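Local coordinates for glycosyl hydrolases family 2, sugar binding domain protein (PDB 6D1P) that is a gut-bacterial beta-glucuronidase of glycoside hydrolase family 2, which probably hydrolyses the O-glycosidic bond of glucuronides, at residues 308-311 against 315-318; 470-475 against 502-507. All coordinates share one frame; numbering follows the deposited sequence.

Interactions 1 and 2 both belong to the TIM barrel part of the chain, their centres about 16 Å apart. Interaction 1 is the short hairpin of 308-311 and 315-318, whose second strand pairs with strand 321-329; interaction 2 is a lysine side chain bonded to a backbone carbonyl across two loops. Arg507, in the second segment of interaction 2, ties them together: its NE lies 2.8 Å from Phe310 O, a probable hydrogen bond, and its CG packs 4.1 Å from Glu311 O. No potassium or sodium ligand lies in the four segments. The active site of such barrels is expected at the C-terminal ends of the strands, whereas the hairpin packs at the start of strand 420-432.

Interaction 1. Residues 308-311 against 315-318; sequences FRFE and PFYL
Arg309 sets its CG opposite the backbone N and then bends at chi3 (80°), which folds its guanidinium over the ring of Tyr317, itself turned beside its own backbone N. The two planes are 18° apart and CZ of Arg309 lies 3.9 Å from the ring centroid of Tyr317, a flat cation-pi stack with NH2 of Arg309 over the ring centre. Both groups extend the same way, and Glu311 closes their far end. Its OE1 accepts the Tyr317 hydroxyl at 2.8 Å, while OE2 of Glu311 takes Arg309 NH1 at 2.9 Å in a salt bridge that is almost straight. That oxygen lies in the guanidinium plane, yet both donors approach from above the carboxylate plane.

The backbones form an antiparallel hairpin. Arg309 and Tyr317 are its hydrogen-bonded pair: Tyr317 N reaches Arg309 O at 2.9 Å, whereas the return bond from Arg309 N to Tyr317 O is weak. Glu311 N adds a straight bond of 3.0 Å to Pro315 O next to the turn. The other face carries Phe308, Phe310, Phe316 and Leu318. Phe316 CD1 sits over one face of the Phe310 ring, 3.5 Å from CE1 of Phe310, with the ring planes at 47°. Phe308 meets CE1 of Phe316 through its CB at 3.7 Å. Ile421, at the start of strand 420-432, covers the three phenylalanines, consistent with an N-terminal hairpin closing the bottom of a (beta/alpha)8 barrel; strand 321-329 continues the sheet beyond 316-318.

The hairpin therefore has one apolar face and, with Arg309 and Tyr317, one partly exposed polar face. There the carboxylate of Glu311 is likely to balance the guanidinium charge, and its two bonds are likely to restrict the rotation of both the arginine and the tyrosine groups.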
loop_
_atom_site.group_PDB
_atom_site.type_symbol
_atom_site.label_atom_id
_atom_site.label_comp_id
_atom_site.label_asym_id
_atom_site.label_seq_id
_atom_site.Cartn_x
_atom_site.Cartn_y
_atom_site.Cartn_z
ATOM N N PHE A 308 13.405 42.454 -22.254
ATOM C CA PHE A 308 12.065 42.489 -21.704
ATOM C C PHE A 308 12.061 43.401 -20.496
ATOM O O PHE A 308 13.099 43.671 -19.893
ATOM C CB PHE A 308 11.552 41.080 -21.348
ATOM C CG PHE A 308 12.276 40.436 -20.203
ATOM C CD1 PHE A 308 11.781 40.535 -18.906
ATOM C CD2 PHE A 308 13.444 39.715 -20.418
ATOM C CE1 PHE A 308 12.438 39.919 -17.830
ATOM C CE2 PHE A 308 14.113 39.109 -19.359
ATOM C CZ PHE A 308 13.603 39.206 -18.061
ATOM N N ARG A 309 10.862 43.854 -20.146
ATOM C CA ARG A 309 10.686 44.915 -19.171
ATOM C C ARG A 309 9.262 44.836 -18.650
ATOM O O ARG A 309 8.313 44.743 -19.437
ATOM C CB ARG A 309 10.980 46.291 -19.825
ATOM C CG ARG A 309 10.434 47.513 -19.094
ATOM C CD ARG A 309 10.980 48.837 -19.698
ATOM N NE ARG A 309 10.293 49.271 -20.919
ATOM C CZ ARG A 309 9.196 50.022 -20.920
ATOM N NH1 ARG A 309 8.669 50.414 -19.768
ATOM N NH2 ARG A 309 8.621 50.374 -22.064
ATOM N N PHE A 310 9.120 44.840 -17.333
ATOM C CA PHE A 310 7.827 45.005 -16.690
ATOM C C PHE A 310 7.715 46.458 -16.264
ATOM O O PHE A 310 8.505 46.924 -15.432
ATOM C CB PHE A 310 7.676 44.072 -15.489
ATOM C CG PHE A 310 7.624 42.616 -15.857
ATOM C CD1 PHE A 310 6.407 42.001 -16.131
ATOM C CD2 PHE A 310 8.785 41.869 -15.940
ATOM C CE1 PHE A 310 6.348 40.668 -16.485
ATOM C CE2 PHE A 310 8.734 40.524 -16.280
ATOM C CZ PHE A 310 7.517 39.927 -16.560
ATOM N N GLU A 311 6.749 47.172 -16.845
ATOM C CA GLU A 311 6.609 48.602 -16.596
ATOM C C GLU A 311 5.852 48.824 -15.294
ATOM O O GLU A 311 4.821 48.186 -15.042
ATOM C CB GLU A 311 5.893 49.296 -17.767
ATOM C CG GLU A 311 6.033 50.841 -17.809
ATOM C CD GLU A 311 5.565 51.473 -19.141
ATOM O OE1 GLU A 311 4.421 51.224 -19.594
ATOM O OE2 GLU A 311 6.352 52.234 -19.746
ATOM N N PRO A 315 2.207 47.715 -18.614
ATOM C CA PRO A 315 2.229 46.352 -19.147
ATOM C C PRO A 315 3.636 45.824 -19.345
ATOM O O PRO A 315 4.613 46.269 -18.703
ATOM C CB PRO A 315 1.499 46.502 -20.489
ATOM C CG PRO A 315 1.826 47.889 -20.944
ATOM C CD PRO A 315 2.003 48.736 -19.654
ATOM N N PHE A 316 3.762 44.834 -20.228
ATOM C CA PHE A 316 4.999 44.081 -20.410
ATOM C C PHE A 316 5.518 44.274 -21.842
ATOM O O PHE A 316 4.763 44.182 -22.830
ATOM C CB PHE A 316 4.750 42.578 -20.149
ATOM C CG PHE A 316 5.865 41.674 -20.591
ATOM C CD1 PHE A 316 7.001 41.531 -19.819
ATOM C CD2 PHE A 316 5.786 40.999 -21.803
ATOM C CE1 PHE A 316 8.050 40.725 -20.246
ATOM C CE2 PHE A 316 6.826 40.194 -22.236
ATOM C CZ PHE A 316 7.957 40.055 -21.454
ATOM N N TYR A 317 6.815 44.538 -21.966
ATOM C CA TYR A 317 7.422 44.876 -23.251
ATOM C C TYR A 317 8.486 43.841 -23.578
ATOM O O TYR A 317 9.414 43.617 -22.793
ATOM C CB TYR A 317 8.039 46.277 -23.227
ATOM C CG TYR A 317 7.046 47.386 -22.999
ATOM C CD1 TYR A 317 6.567 47.658 -21.725
ATOM C CD2 TYR A 317 6.579 48.165 -24.058
ATOM C CE1 TYR A 317 5.638 48.671 -21.504
ATOM C CE2 TYR A 317 5.650 49.191 -23.847
ATOM C CZ TYR A 317 5.197 49.445 -22.565
ATOM O OH TYR A 317 4.283 50.446 -22.309
ATOM N N LEU A 318 8.337 43.202 -24.723
ATOM C CA LEU A 318 9.314 42.260 -25.240
ATOM C C LEU A 318 9.950 42.858 -26.486
ATOM O O LEU A 318 9.238 43.291 -27.401
ATOM C CB LEU A 318 8.660 40.913 -25.576
ATOM C CG LEU A 318 9.679 39.923 -26.141
ATOM C CD1 LEU A 318 10.606 39.494 -25.023
ATOM C CD2 LEU A 318 8.998 38.737 -26.815
#

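Interaction 2. Residues 470-475 against 502-507; sequences FCKDIV and INATTR
Lys472 reaches across to the backbone of Ala504, where its NZ donates a hydrogen bond to Ala504 O at 2.5 Å, a length so short that its exact value is doubtful. Lys472 NZ also passes 3.7 Å from Ala504 CB. One carbon back along the side chain, CE of Lys472 rests 3.9 Å from CB of Thr505, crossing that side chain obliquely. The lysine starts with CG between its backbone N and carbonyl carbon (chi1 76°) and bends again at chi3 (-73°), a path that carries NZ to the carbonyl. With an alanine here, the Ala504 carbonyl would probably lose this donor and a gap would probably open beside Thr505 CB.

Glu469 offers NZ a second, long and weak ion pair. Backbone bonding of Ile474 N to Cys471 O, at 3.0 Å, closes a turn that contains Lys472, and Arg444 NH1 forms a salt bridge with Asp473 OD1 and a hydrogen bond with Phe470 O. Tyr478 touches both Lys472 and Thr505. The contact thus spans two loops of the barrel: 470-475 runs from strand 462-466 to strand 477-479 against helix 440-457, and Ala504 and Thr505 follow directly on helix 494-503.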
loop_
_atom_site.group_PDB
_atom_site.type_symbol
_atom_site.label_atom_id
_atom_site.label_comp_id
_atom_site.label_asym_id
_atom_site.label_seq_id
_atom_site.Cartn_x
_atom_site.Cartn_y
_atom_site.Cartn_z
ATOM N N PHE A 470 1.060 40.196 2.440
ATOM C CA PHE A 470 2.016 40.813 3.358
ATOM C C PHE A 470 3.468 40.650 2.923
ATOM O O PHE A 470 4.371 41.087 3.648
ATOM C CB PHE A 470 1.827 40.275 4.789
ATOM C CG PHE A 470 2.091 38.793 4.959
ATOM C CD1 PHE A 470 1.040 37.893 5.055
ATOM C CD2 PHE A 470 3.379 38.306 5.084
ATOM C CE1 PHE A 470 1.268 36.526 5.234
ATOM C CE2 PHE A 470 3.612 36.941 5.269
ATOM C CZ PHE A 470 2.552 36.055 5.330
ATOM N N CYS A 471 3.720 40.023 1.782
ATOM C CA CYS A 471 5.046 39.999 1.183
ATOM C C CYS A 471 5.090 40.651 -0.190
ATOM O O CYS A 471 6.161 40.669 -0.801
ATOM C CB CYS A 471 5.557 38.555 1.040
ATOM S SG CYS A 471 5.996 37.707 2.565
ATOM N N LYS A 472 3.956 41.161 -0.700
ATOM C CA LYS A 472 3.844 41.527 -2.122
ATOM C C LYS A 472 4.857 42.599 -2.546
ATOM O O LYS A 472 5.263 42.633 -3.712
ATOM C CB LYS A 472 2.421 42.010 -2.430
ATOM C CG LYS A 472 2.148 43.441 -1.918
ATOM C CD LYS A 472 0.660 43.775 -1.852
ATOM C CE LYS A 472 0.058 43.990 -3.226
ATOM N NZ LYS A 472 -1.074 44.959 -3.179
ATOM N N ASP A 473 5.292 43.457 -1.617
ATOM C CA ASP A 473 6.217 44.556 -1.903
ATOM C C ASP A 473 7.655 44.092 -2.084
ATOM O O ASP A 473 8.493 44.897 -2.512
ATOM C CB ASP A 473 6.184 45.587 -0.767
ATOM C CG ASP A 473 6.466 44.951 0.605
ATOM O OD1 ASP A 473 5.684 44.055 1.017
ATOM O OD2 ASP A 473 7.475 45.314 1.264
ATOM N N ILE A 474 7.962 42.834 -1.755
ATOM C CA ILE A 474 9.352 42.393 -1.703
ATOM C C ILE A 474 9.877 42.074 -3.093
ATOM O O ILE A 474 11.000 42.450 -3.437
ATOM C CB ILE A 474 9.492 41.186 -0.756
ATOM C CG1 ILE A 474 9.458 41.623 0.704
ATOM C CG2 ILE A 474 10.797 40.434 -1.022
ATOM C CD1 ILE A 474 9.220 40.457 1.676
ATOM N N VAL A 475 9.087 41.381 -3.911
ATOM C CA VAL A 475 9.547 40.865 -5.203
ATOM C C VAL A 475 9.398 41.896 -6.313
ATOM O O VAL A 475 8.813 42.972 -6.119
ATOM C CB VAL A 475 8.768 39.603 -5.598
ATOM C CG1 VAL A 475 8.966 38.516 -4.574
ATOM C CG2 VAL A 475 7.287 39.952 -5.745
ATOM N N ILE A 502 -4.214 45.723 -10.552
ATOM C CA ILE A 502 -3.133 46.458 -11.193
ATOM C C ILE A 502 -2.820 47.726 -10.410
ATOM O O ILE A 502 -1.653 48.099 -10.254
ATOM C CB ILE A 502 -3.479 46.783 -12.661
ATOM C CG1 ILE A 502 -3.330 45.547 -13.544
ATOM C CG2 ILE A 502 -2.588 47.926 -13.205
ATOM C CD1 ILE A 502 -3.780 45.762 -14.979
ATOM N N ASN A 503 -3.853 48.406 -9.903
ATOM C CA ASN A 503 -3.629 49.624 -9.123
ATOM C C ASN A 503 -2.934 49.357 -7.787
ATOM O O ASN A 503 -2.330 50.280 -7.232
ATOM C CB ASN A 503 -4.963 50.358 -8.899
ATOM C CG ASN A 503 -5.491 50.992 -10.190
ATOM O OD1 ASN A 503 -4.712 51.263 -11.088
ATOM N ND2 ASN A 503 -6.802 51.177 -10.303
ATOM N N ALA A 504 -2.961 48.117 -7.279
ATOM C CA ALA A 504 -2.555 47.819 -5.904
ATOM C C ALA A 504 -1.122 47.316 -5.770
ATOM O O ALA A 504 -0.717 46.924 -4.670
ATOM C CB ALA A 504 -3.503 46.786 -5.280
ATOM N N THR A 505 -0.346 47.298 -6.843
ATOM C CA THR A 505 0.989 46.727 -6.732
ATOM C C THR A 505 1.858 47.334 -7.817
ATOM O O THR A 505 1.363 47.719 -8.877
ATOM C CB THR A 505 0.959 45.185 -6.844
ATOM O OG1 THR A 505 2.268 44.641 -6.599
ATOM C CG2 THR A 505 0.490 44.744 -8.231
ATOM N N THR A 506 3.157 47.407 -7.543
ATOM C CA THR A 506 4.069 48.077 -8.462
ATOM C C THR A 506 4.011 47.447 -9.847
ATOM O O THR A 506 3.751 48.127 -10.850
ATOM C CB THR A 506 5.491 48.020 -7.907
ATOM O OG1 THR A 506 5.459 48.324 -6.515
ATOM C CG2 THR A 506 6.388 49.018 -8.628
ATOM N N ARG A 507 4.263 46.140 -9.919
ATOM C CA ARG A 507 4.280 45.401 -11.176
ATOM C C ARG A 507 3.368 44.200 -11.022
ATOM O O ARG A 507 3.610 43.338 -10.163
ATOM C CB ARG A 507 5.696 44.964 -11.547
ATOM C CG ARG A 507 6.567 46.106 -11.959
ATOM C CD ARG A 507 8.006 45.685 -12.045
ATOM N NE ARG A 507 8.818 46.725 -12.673
ATOM C CZ ARG A 507 9.339 47.771 -12.028
ATOM N NH1 ARG A 507 9.134 47.931 -10.723
ATOM N NH2 ARG A 507 10.068 48.665 -12.694
#